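Local coordinates for protein isomaltose glucohydrolase (Kribbella flavida, PDB 5Z3E) that hydrolyses the alpha-1,6-glucosidic linkage of isomaltose from the non-reducing end, releasing beta-D-glucose and D-glucose, at residues 127-132 with 186-191; 193-198 with 203-208; 207-212 with 239-244. The protein carries 1 engineered substitution. All coordinates share one frame; numbering follows the deposited sequence.

Contact 1 of 3, residues 127-132 with 186-191; sequences EGMLPT and LAFWDR
M129 reaches out of the loop 127-132 and lays its terminal methyl on the ring of F188, a Met-aromatic contact. It ties a loop of this family 15 glycosidase, whose catalytic domain is an (alpha/alpha)6 barrel, to the C-terminal part of helix 175-188 and the turn that follows. The packing is tightest here. CE of M129 lies 3.6 Å from the centroid of the F188 ring and 9° off its normal, and it touches every carbon of the ring instead of leaning on one edge. SD sits higher over the same face, 4.6 Å from that centroid, which leaves the methyl as the leading group. The bent chain of M129, turned at both chi2 (-61°) and chi3 (-80°), folds the thioether round so that CE can reach the ring. On the opposite face CB of A187 rests toward the rim, 3.7 Å above the ring plane, and F188 is held as a plate between the two. V118 of helix 108-119 and the ring of Y184 also pack against it in the buried interior.

The other flank is looser and nearer to solvent. A type I turn from F188 to R191, closed by R191 N to F188 O at 3.2 Å, brings the arginine round to the thioether. Its side chain runs out extended from CG to NE and presents one guanidinium face to M129. This is packing without a polar bond: the hydrogen bonds of NH2 go to N126 OD1 and P124 O instead. The R191 side chain comes within about 7 Å of that of W145, a probable substrate-binding residue. At this flank CG of M129 lies 4.0 Å from R191 NH2, while SD stands 3.9 Å above the guanidinium plane, displaced toward its rim.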
loop_
_atom_site.group_PDB
_atom_site.type_symbol
_atom_site.label_atom_id
_atom_site.label_comp_id
_atom_site.label_asym_id
_atom_site.label_seq_id
_atom_site.Cartn_x
_atom_site.Cartn_y
_atom_site.Cartn_z
ATOM N N GLU A 127 15.356 15.060 6.618
ATOM C CA GLU A 127 16.382 14.181 7.187
ATOM C C GLU A 127 16.069 13.713 8.609
ATOM O O GLU A 127 16.626 12.729 9.066
ATOM C CB GLU A 127 17.766 14.816 7.129
ATOM C CG GLU A 127 17.963 16.034 8.008
ATOM C CD GLU A 127 19.392 16.512 8.077
ATOM O OE1 GLU A 127 20.290 15.844 7.513
ATOM O OE2 GLU A 127 19.625 17.572 8.697
ATOM N N GLY A 128 15.196 14.432 9.316
ATOM C CA GLY A 128 14.830 14.120 10.685
ATOM C C GLY A 128 13.532 13.332 10.845
ATOM O O GLY A 128 13.137 13.046 11.969
ATOM N N MET A 129 12.868 13.013 9.752
ATOM C CA MET A 129 11.551 12.409 9.819
ATOM C C MET A 129 11.626 10.913 10.109
ATOM O O MET A 129 12.689 10.301 10.119
ATOM C CB MET A 129 10.809 12.721 8.515
ATOM C CG MET A 129 10.658 14.219 8.275
ATOM S SD MET A 129 9.726 15.108 9.551
ATOM C CE MET A 129 8.097 14.716 9.034
ATOM N N LEU A 130 10.462 10.301 10.368
ATOM C CA LEU A 130 10.426 8.854 10.562
ATOM C C LEU A 130 10.795 8.159 9.250
ATOM O O LEU A 130 10.605 8.713 8.157
ATOM C CB LEU A 130 9.044 8.398 11.033
ATOM C CG LEU A 130 8.589 8.848 12.383
ATOM C CD1 LEU A 130 7.257 8.237 12.735
ATOM C CD2 LEU A 130 9.591 8.499 13.422
ATOM N N PRO A 131 11.338 6.952 9.335
ATOM C CA PRO A 131 11.923 6.311 8.151
ATOM C C PRO A 131 10.908 5.612 7.259
ATOM O O PRO A 131 9.739 5.396 7.628
ATOM C CB PRO A 131 12.899 5.306 8.744
ATOM C CG PRO A 131 12.192 4.896 9.998
ATOM C CD PRO A 131 11.617 6.184 10.555
ATOM N N THR A 132 11.423 5.235 6.099
ATOM C CA THR A 132 10.732 4.406 5.125
ATOM C C THR A 132 11.141 2.944 5.307
ATOM O O THR A 132 10.311 2.097 5.625
ATOM C CB THR A 132 11.028 4.935 3.732
ATOM O OG1 THR A 132 10.406 6.216 3.663
ATOM C CG2 THR A 132 10.503 4.011 2.653
ATOM N N LEU A 186 -1.275 13.615 11.832
ATOM C CA LEU A 186 -2.020 14.859 12.004
ATOM C C LEU A 186 -1.101 16.064 11.794
ATOM O O LEU A 186 -1.543 17.098 11.317
ATOM C CB LEU A 186 -2.698 14.923 13.368
ATOM C CG LEU A 186 -3.838 13.939 13.589
ATOM C CD1 LEU A 186 -4.306 14.038 15.027
ATOM C CD2 LEU A 186 -4.999 14.176 12.654
ATOM N N ALA A 187 0.164 15.938 12.174
ATOM C CA ALA A 187 1.125 17.018 12.004
ATOM C C ALA A 187 1.643 17.156 10.588
ATOM O O ALA A 187 1.949 18.274 10.166
ATOM C CB ALA A 187 2.290 16.813 12.949
ATOM N N PHE A 188 1.798 16.048 9.862
ATOM C CA PHE A 188 2.599 16.044 8.639
ATOM C C PHE A 188 1.863 15.598 7.387
ATOM O O PHE A 188 2.481 15.442 6.334
ATOM C CB PHE A 188 3.882 15.238 8.858
ATOM C CG PHE A 188 4.762 15.817 9.921
ATOM C CD1 PHE A 188 5.278 17.086 9.784
ATOM C CD2 PHE A 188 5.064 15.109 11.075
ATOM C CE1 PHE A 188 6.071 17.631 10.742
ATOM C CE2 PHE A 188 5.852 15.656 12.046
ATOM C CZ PHE A 188 6.356 16.907 11.896
ATOM N N TRP A 189 0.544 15.438 7.449
ATOM C CA TRP A 189 -0.194 14.948 6.303
ATOM C C TRP A 189 -0.040 15.817 5.062
ATOM O O TRP A 189 -0.117 15.294 3.952
ATOM C CB TRP A 189 -1.658 14.790 6.641
ATOM C CG TRP A 189 -2.326 16.067 6.861
ATOM C CD1 TRP A 189 -2.454 16.748 8.043
ATOM C CD2 TRP A 189 -2.973 16.868 5.865
ATOM N NE1 TRP A 189 -3.148 17.907 7.843
ATOM C CE2 TRP A 189 -3.466 17.993 6.504
ATOM C CE3 TRP A 189 -3.164 16.737 4.478
ATOM C CZ2 TRP A 189 -4.197 18.987 5.808
ATOM C CZ3 TRP A 189 -3.838 17.700 3.787
ATOM C CH2 TRP A 189 -4.321 18.813 4.451
ATOM N N ASP A 190 0.131 17.124 5.239
ATOM C CA ASP A 190 0.124 18.070 4.144
ATOM C C ASP A 190 1.517 18.413 3.645
ATOM O O ASP A 190 1.665 19.293 2.782
ATOM C CB ASP A 190 -0.627 19.331 4.488
ATOM C CG ASP A 190 -0.026 20.098 5.618
ATOM O OD1 ASP A 190 0.748 19.549 6.397
ATOM O OD2 ASP A 190 -0.378 21.338 5.705
ATOM N N ARG A 191 2.524 17.701 4.114
ATOM C CA ARG A 191 3.893 17.919 3.700
ATOM C C ARG A 191 4.192 17.193 2.387
ATOM O O ARG A 191 3.811 16.046 2.218
ATOM C CB ARG A 191 4.794 17.331 4.791
ATOM C CG ARG A 191 6.209 17.625 4.682
ATOM C CD ARG A 191 6.912 17.050 5.908
ATOM N NE ARG A 191 8.318 17.180 5.816
ATOM C CZ ARG A 191 9.086 17.831 6.678
ATOM N NH1 ARG A 191 8.561 18.505 7.722
ATOM N NH2 ARG A 191 10.336 17.761 6.498
#

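Contact 2 of 3, residues 193-198 with 203-208; sequences CYDWWE and HRHVST
C193 and H203 meet backbone to backbone: C193 N donates to H203 O at 3.1 Å. Further along, the CA atoms of D195 and H205 are 5.9 Å apart. The first segment then folds into a type I turn, D195 to E198, while H205 takes the N-cap position of helix 206-220. CG of H205 lies anti to its carbonyl carbon (chi1 -57°), which turns the imidazole face to D195: CB sits over the ring centre, 3.4 Å from its centroid, and C193 O lies at the ring's edge, in its plane. H205 NE2 bonds to H200 O. The turn carries probable active-site residues of this (alpha/alpha)6-barrel enzyme: E198 is the inferred proton donor and D195 a predicted proton acceptor, its OD1 bonded to E199 N and weakly to W197 N. W196 NE1 makes a weak bond to S207 O, 3.2 Å, while S207 OG, itself bonded to S267, stands over one indole face. A leucine in place of W196 would probably leave S207 O without this donor and open a gap beside the serine. One water joins W196 N, S207 OG and T208 OG1; a second takes the T208 OG1 proton, 2.7 Å away, and donates to Y194 O.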
loop_
_atom_site.group_PDB
_atom_site.type_symbol
_atom_site.label_atom_id
_atom_site.label_comp_id
_atom_site.label_asym_id
_atom_site.label_seq_id
_atom_site.Cartn_x
_atom_site.Cartn_y
_atom_site.Cartn_z
ATOM N N CYS A 193 6.289 14.867 -0.048
ATOM C CA CYS A 193 7.170 13.756 0.220
ATOM C C CYS A 193 7.329 12.944 -1.057
ATOM O O CYS A 193 6.649 13.187 -2.058
ATOM C CB CYS A 193 6.672 12.895 1.385
ATOM S SG CYS A 193 5.159 11.956 1.072
ATOM N N TYR A 194 8.232 11.961 -1.042
ATOM C CA TYR A 194 8.344 11.063 -2.185
ATOM C C TYR A 194 7.065 10.222 -2.288
ATOM O O TYR A 194 6.437 9.891 -1.275
ATOM C CB TYR A 194 9.544 10.129 -2.034
ATOM C CG TYR A 194 10.918 10.788 -2.039
ATOM C CD1 TYR A 194 11.505 11.209 -0.847
ATOM C CD2 TYR A 194 11.650 10.953 -3.184
ATOM C CE1 TYR A 194 12.771 11.766 -0.796
ATOM C CE2 TYR A 194 12.977 11.523 -3.123
ATOM C CZ TYR A 194 13.483 11.910 -1.917
ATOM O OH TYR A 194 14.759 12.449 -1.880
ATOM N N ASP A 195 6.722 9.855 -3.510
ATOM C CA ASP A 195 5.578 9.003 -3.772
ATOM C C ASP A 195 5.865 7.555 -3.373
ATOM O O ASP A 195 6.959 7.236 -2.891
ATOM C CB ASP A 195 5.112 9.160 -5.210
ATOM C CG ASP A 195 6.096 8.709 -6.267
ATOM O OD1 ASP A 195 7.030 7.971 -5.950
ATOM O OD2 ASP A 195 5.846 9.106 -7.438
ATOM N N TRP A 196 4.890 6.668 -3.574
ATOM C CA TRP A 196 5.086 5.266 -3.228
ATOM C C TRP A 196 6.314 4.705 -3.910
ATOM O O TRP A 196 6.912 3.756 -3.418
ATOM C CB TRP A 196 3.931 4.373 -3.655
ATOM C CG TRP A 196 2.590 4.537 -2.995
ATOM C CD1 TRP A 196 2.124 5.523 -2.122
ATOM C CD2 TRP A 196 1.478 3.674 -3.235
ATOM N NE1 TRP A 196 0.802 5.270 -1.822
ATOM C CE2 TRP A 196 0.367 4.170 -2.502
ATOM C CE3 TRP A 196 1.316 2.520 -3.987
ATOM C CZ2 TRP A 196 -0.879 3.537 -2.516
ATOM C CZ3 TRP A 196 0.078 1.882 -3.977
ATOM C CH2 TRP A 196 -0.996 2.402 -3.269
ATOM N N TRP A 197 6.664 5.253 -5.072
ATOM C CA TRP A 197 7.727 4.792 -5.931
ATOM C C TRP A 197 9.056 5.486 -5.668
ATOM O O TRP A 197 10.019 5.295 -6.404
ATOM C CB TRP A 197 7.315 4.956 -7.392
ATOM C CG TRP A 197 5.898 4.569 -7.680
ATOM C CD1 TRP A 197 4.989 5.343 -8.359
ATOM C CD2 TRP A 197 5.203 3.358 -7.338
ATOM N NE1 TRP A 197 3.801 4.687 -8.464
ATOM C CE2 TRP A 197 3.904 3.470 -7.850
ATOM C CE3 TRP A 197 5.548 2.192 -6.631
ATOM C CZ2 TRP A 197 2.970 2.447 -7.721
ATOM C CZ3 TRP A 197 4.605 1.186 -6.508
ATOM C CH2 TRP A 197 3.340 1.323 -7.050
ATOM N N GLU A 198 9.141 6.276 -4.607
ATOM C CA GLU A 198 10.378 6.995 -4.244
ATOM C C GLU A 198 10.785 8.044 -5.219
ATOM O O GLU A 198 11.978 8.267 -5.452
ATOM C CB GLU A 198 11.537 6.072 -3.930
ATOM C CG GLU A 198 11.220 5.219 -2.859
ATOM C CD GLU A 198 12.362 4.354 -2.409
ATOM O OE1 GLU A 198 13.503 4.474 -2.938
ATOM O OE2 GLU A 198 12.109 3.578 -1.462
ATOM N N HIS A 203 6.520 17.099 -4.424
ATOM C CA HIS A 203 5.116 17.041 -4.725
ATOM C C HIS A 203 4.310 16.366 -3.620
ATOM O O HIS A 203 4.859 15.802 -2.678
ATOM C CB HIS A 203 4.918 16.396 -6.123
ATOM C CG HIS A 203 5.169 17.353 -7.225
ATOM N ND1 HIS A 203 4.459 18.525 -7.315
ATOM C CD2 HIS A 203 6.030 17.326 -8.274
ATOM C CE1 HIS A 203 4.876 19.169 -8.394
ATOM N NE2 HIS A 203 5.840 18.475 -8.983
ATOM N N ARG A 204 2.985 16.484 -3.748
ATOM C CA ARG A 204 2.032 15.879 -2.821
ATOM C C ARG A 204 1.191 14.921 -3.636
ATOM O O ARG A 204 0.440 15.314 -4.536
ATOM C CB ARG A 204 1.220 16.943 -2.104
ATOM C CG ARG A 204 2.125 17.801 -1.225
ATOM C CD ARG A 204 1.446 18.761 -0.327
ATOM N NE ARG A 204 0.797 19.835 -1.052
ATOM C CZ ARG A 204 0.065 20.753 -0.456
ATOM N NH1 ARG A 204 -0.082 20.729 0.866
ATOM N NH2 ARG A 204 -0.529 21.695 -1.161
ATOM N N HIS A 205 1.395 13.645 -3.357
ATOM C CA HIS A 205 0.940 12.568 -4.222
ATOM C C HIS A 205 -0.426 12.097 -3.786
ATOM O O HIS A 205 -0.657 11.855 -2.608
ATOM C CB HIS A 205 1.974 11.443 -4.209
ATOM C CG HIS A 205 3.291 11.951 -4.632
ATOM N ND1 HIS A 205 3.589 12.181 -5.958
ATOM C CD2 HIS A 205 4.332 12.372 -3.872
ATOM C CE1 HIS A 205 4.795 12.708 -5.987
ATOM N NE2 HIS A 205 5.271 12.848 -4.745
ATOM N N VAL A 206 -1.354 11.947 -4.729
ATOM C CA VAL A 206 -2.730 11.652 -4.377
ATOM C C VAL A 206 -2.872 10.273 -3.725
ATOM O O VAL A 206 -3.681 10.151 -2.796
ATOM C CB VAL A 206 -3.651 11.910 -5.579
ATOM C CG1 VAL A 206 -5.075 11.459 -5.317
ATOM C CG2 VAL A 206 -3.637 13.400 -5.903
ATOM N N SER A 207 -2.092 9.268 -4.118
ATOM C CA SER A 207 -2.195 7.990 -3.436
ATOM C C SER A 207 -1.517 7.989 -2.058
ATOM O O SER A 207 -1.805 7.103 -1.247
ATOM C CB SER A 207 -1.699 6.838 -4.286
ATOM O OG SER A 207 -0.317 6.975 -4.529
ATOM N N THR A 208 -0.645 8.950 -1.788
ATOM C CA THR A 208 -0.107 9.151 -0.438
ATOM C C THR A 208 -1.137 9.845 0.450
ATOM O O THR A 208 -1.455 9.370 1.539
ATOM C CB THR A 208 1.219 9.910 -0.480
ATOM O OG1 THR A 208 2.145 9.122 -1.212
ATOM C CG2 THR A 208 1.711 10.212 0.915
HETATM O O HOH W 1 4.422 8.483 0.070
HETATM O O HOH W 2 2.225 8.087 -3.857
#

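Contact 3 of 3, residues 207-212 with 239-244; sequences STLGAI and ARIRSL
I241 keeps CG1 beside its backbone N (chi1 -68°) and CG2 anti to that N, which spreads its two branches along helix 206-220: CG2 meets L209, and CD1 goes on to I212. I212 has the same first rotamer (chi1 -62°), and this turns its own CG2 toward the isoleucine opposite. The result is plain apolar helix-to-helix packing between two consecutive helices, 206-220 and 231-248, of the (alpha/alpha)6 barrel. The backbones come close, with the CA atoms of L209 and I241 6.6 Å apart. L209 and I212, three residues apart on their helix, both point toward the other segment, and I241 packs against the two of them. CG2 of I241 touches the main chain as well as the side chain of L209, at 3.7 Å from L209 O and 3.9 Å from L209 CB. L244, one turn further on, also turns toward helix 206-220 but lies more loosely. W189 packs on I241 and T150 on I212, adding to the buried cluster, while R242 NH1 makes a polar tie to H213 NE2. The two isoleucine side chains cross at about a right angle, CD1 of I241 meeting CG2 of I212 at 3.8 Å.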
loop_
_atom_site.group_PDB
_atom_site.type_symbol
_atom_site.label_atom_id
_atom_site.label_comp_id
_atom_site.label_asym_id
_atom_site.label_seq_id
_atom_site.Cartn_x
_atom_site.Cartn_y
_atom_site.Cartn_z
ATOM N N SER A 207 -2.092 9.268 -4.118
ATOM C CA SER A 207 -2.195 7.990 -3.436
ATOM C C SER A 207 -1.517 7.989 -2.058
ATOM O O SER A 207 -1.805 7.103 -1.247
ATOM C CB SER A 207 -1.699 6.838 -4.286
ATOM O OG SER A 207 -0.317 6.975 -4.529
ATOM N N THR A 208 -0.645 8.950 -1.788
ATOM C CA THR A 208 -0.107 9.151 -0.438
ATOM C C THR A 208 -1.137 9.845 0.450
ATOM O O THR A 208 -1.455 9.370 1.539
ATOM C CB THR A 208 1.219 9.910 -0.480
ATOM O OG1 THR A 208 2.145 9.122 -1.212
ATOM C CG2 THR A 208 1.711 10.212 0.915
ATOM N N LEU A 209 -1.684 10.949 -0.047
ATOM C CA LEU A 209 -2.800 11.605 0.629
ATOM C C LEU A 209 -3.913 10.612 0.864
ATOM O O LEU A 209 -4.549 10.603 1.932
ATOM C CB LEU A 209 -3.279 12.791 -0.200
ATOM C CG LEU A 209 -2.310 13.967 -0.258
ATOM C CD1 LEU A 209 -2.712 14.922 -1.379
ATOM C CD2 LEU A 209 -2.238 14.698 1.072
ATOM N N GLY A 210 -4.207 9.762 -0.124
ATOM C CA GLY A 210 -5.247 8.779 0.021
ATOM C C GLY A 210 -4.958 7.776 1.123
ATOM O O GLY A 210 -5.853 7.449 1.918
ATOM N N ALA A 211 -3.738 7.259 1.187
ATOM C CA ALA A 211 -3.362 6.322 2.234
ATOM C C ALA A 211 -3.560 6.939 3.615
ATOM O O ALA A 211 -4.046 6.298 4.543
ATOM C CB ALA A 211 -1.924 5.895 2.047
ATOM N N ILE A 212 -3.121 8.197 3.768
ATOM C CA ILE A 212 -3.293 8.892 5.041
ATOM C C ILE A 212 -4.775 9.022 5.368
ATOM O O ILE A 212 -5.200 8.743 6.485
ATOM C CB ILE A 212 -2.556 10.243 5.014
ATOM C CG1 ILE A 212 -1.057 10.033 4.812
ATOM C CG2 ILE A 212 -2.865 11.019 6.296
ATOM C CD1 ILE A 212 -0.284 11.319 4.608
ATOM N N ALA A 239 -11.138 15.324 6.135
ATOM C CA ALA A 239 -11.897 16.251 5.312
ATOM C C ALA A 239 -10.985 17.271 4.626
ATOM O O ALA A 239 -11.238 17.634 3.472
ATOM C CB ALA A 239 -12.978 16.938 6.148
ATOM N N ARG A 240 -9.957 17.742 5.335
ATOM C CA ARG A 240 -8.975 18.648 4.749
ATOM C C ARG A 240 -8.231 17.994 3.594
ATOM O O ARG A 240 -7.956 18.644 2.576
ATOM C CB ARG A 240 -7.982 19.116 5.810
ATOM C CG ARG A 240 -8.592 19.976 6.905
ATOM C CD ARG A 240 -7.595 20.504 7.905
ATOM N NE ARG A 240 -8.278 21.344 8.873
ATOM C CZ ARG A 240 -8.461 21.178 10.203
ATOM N NH1 ARG A 240 -8.163 19.999 10.801
ATOM N NH2 ARG A 240 -9.169 22.095 10.912
ATOM N N ILE A 241 -7.893 16.712 3.720
ATOM C CA ILE A 241 -7.264 15.985 2.636
ATOM C C ILE A 241 -8.184 15.967 1.420
ATOM O O ILE A 241 -7.762 16.232 0.295
ATOM C CB ILE A 241 -6.883 14.562 3.066
ATOM C CG1 ILE A 241 -5.756 14.598 4.104
ATOM C CG2 ILE A 241 -6.482 13.745 1.850
ATOM C CD1 ILE A 241 -5.480 13.277 4.785
ATOM N N ARG A 242 -9.454 15.626 1.651
ATOM C CA ARG A 242 -10.393 15.589 0.541
ATOM C C ARG A 242 -10.553 16.957 -0.113
ATOM O O ARG A 242 -10.670 17.043 -1.338
ATOM C CB ARG A 242 -11.741 15.011 0.962
ATOM C CG ARG A 242 -11.654 13.579 1.433
ATOM C CD ARG A 242 -13.017 12.923 1.612
ATOM N NE ARG A 242 -13.864 13.652 2.547
ATOM C CZ ARG A 242 -13.988 13.429 3.853
ATOM N NH1 ARG A 242 -13.348 12.427 4.434
ATOM N NH2 ARG A 242 -14.737 14.237 4.596
ATOM N N SER A 243 -10.538 18.028 0.674
ATOM C CA SER A 243 -10.602 19.365 0.107
ATOM C C SER A 243 -9.428 19.630 -0.827
ATOM O O SER A 243 -9.581 20.225 -1.895
ATOM C CB SER A 243 -10.591 20.431 1.197
ATOM O OG SER A 243 -11.748 20.398 1.995
ATOM N N LEU A 244 -8.237 19.238 -0.411
ATOM C CA LEU A 244 -7.049 19.451 -1.206
ATOM C C LEU A 244 -7.119 18.656 -2.517
ATOM O O LEU A 244 -6.783 19.170 -3.595
ATOM C CB LEU A 244 -5.863 19.083 -0.369
ATOM C CG LEU A 244 -4.536 19.422 -0.886
ATOM C CD1 LEU A 244 -4.399 20.909 -1.233
ATOM C CD2 LEU A 244 -3.476 19.079 0.205
#

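All three contacts are buried, but contact 1 has a partly exposed flank at its arginine. Contact 2 is the polar one, with hydrogen bonds and two bridging waters beside the predicted proton acceptor; contact 1 relies on a thioether, a ring and a guanidinium face, and contact 3 on aliphatic branches. Contacts 2 and 3 share S207 and T208 and use helix 206-220, the first at its start and the second further along. W189 bridges contacts 1 and 3, its CE3 lying 3.4 Å from I241 CG1. R204 joins contact 2 to both others: NH1 probably hydrogen-bonds D190 O at 3.0 Å and packs against L244 CD2.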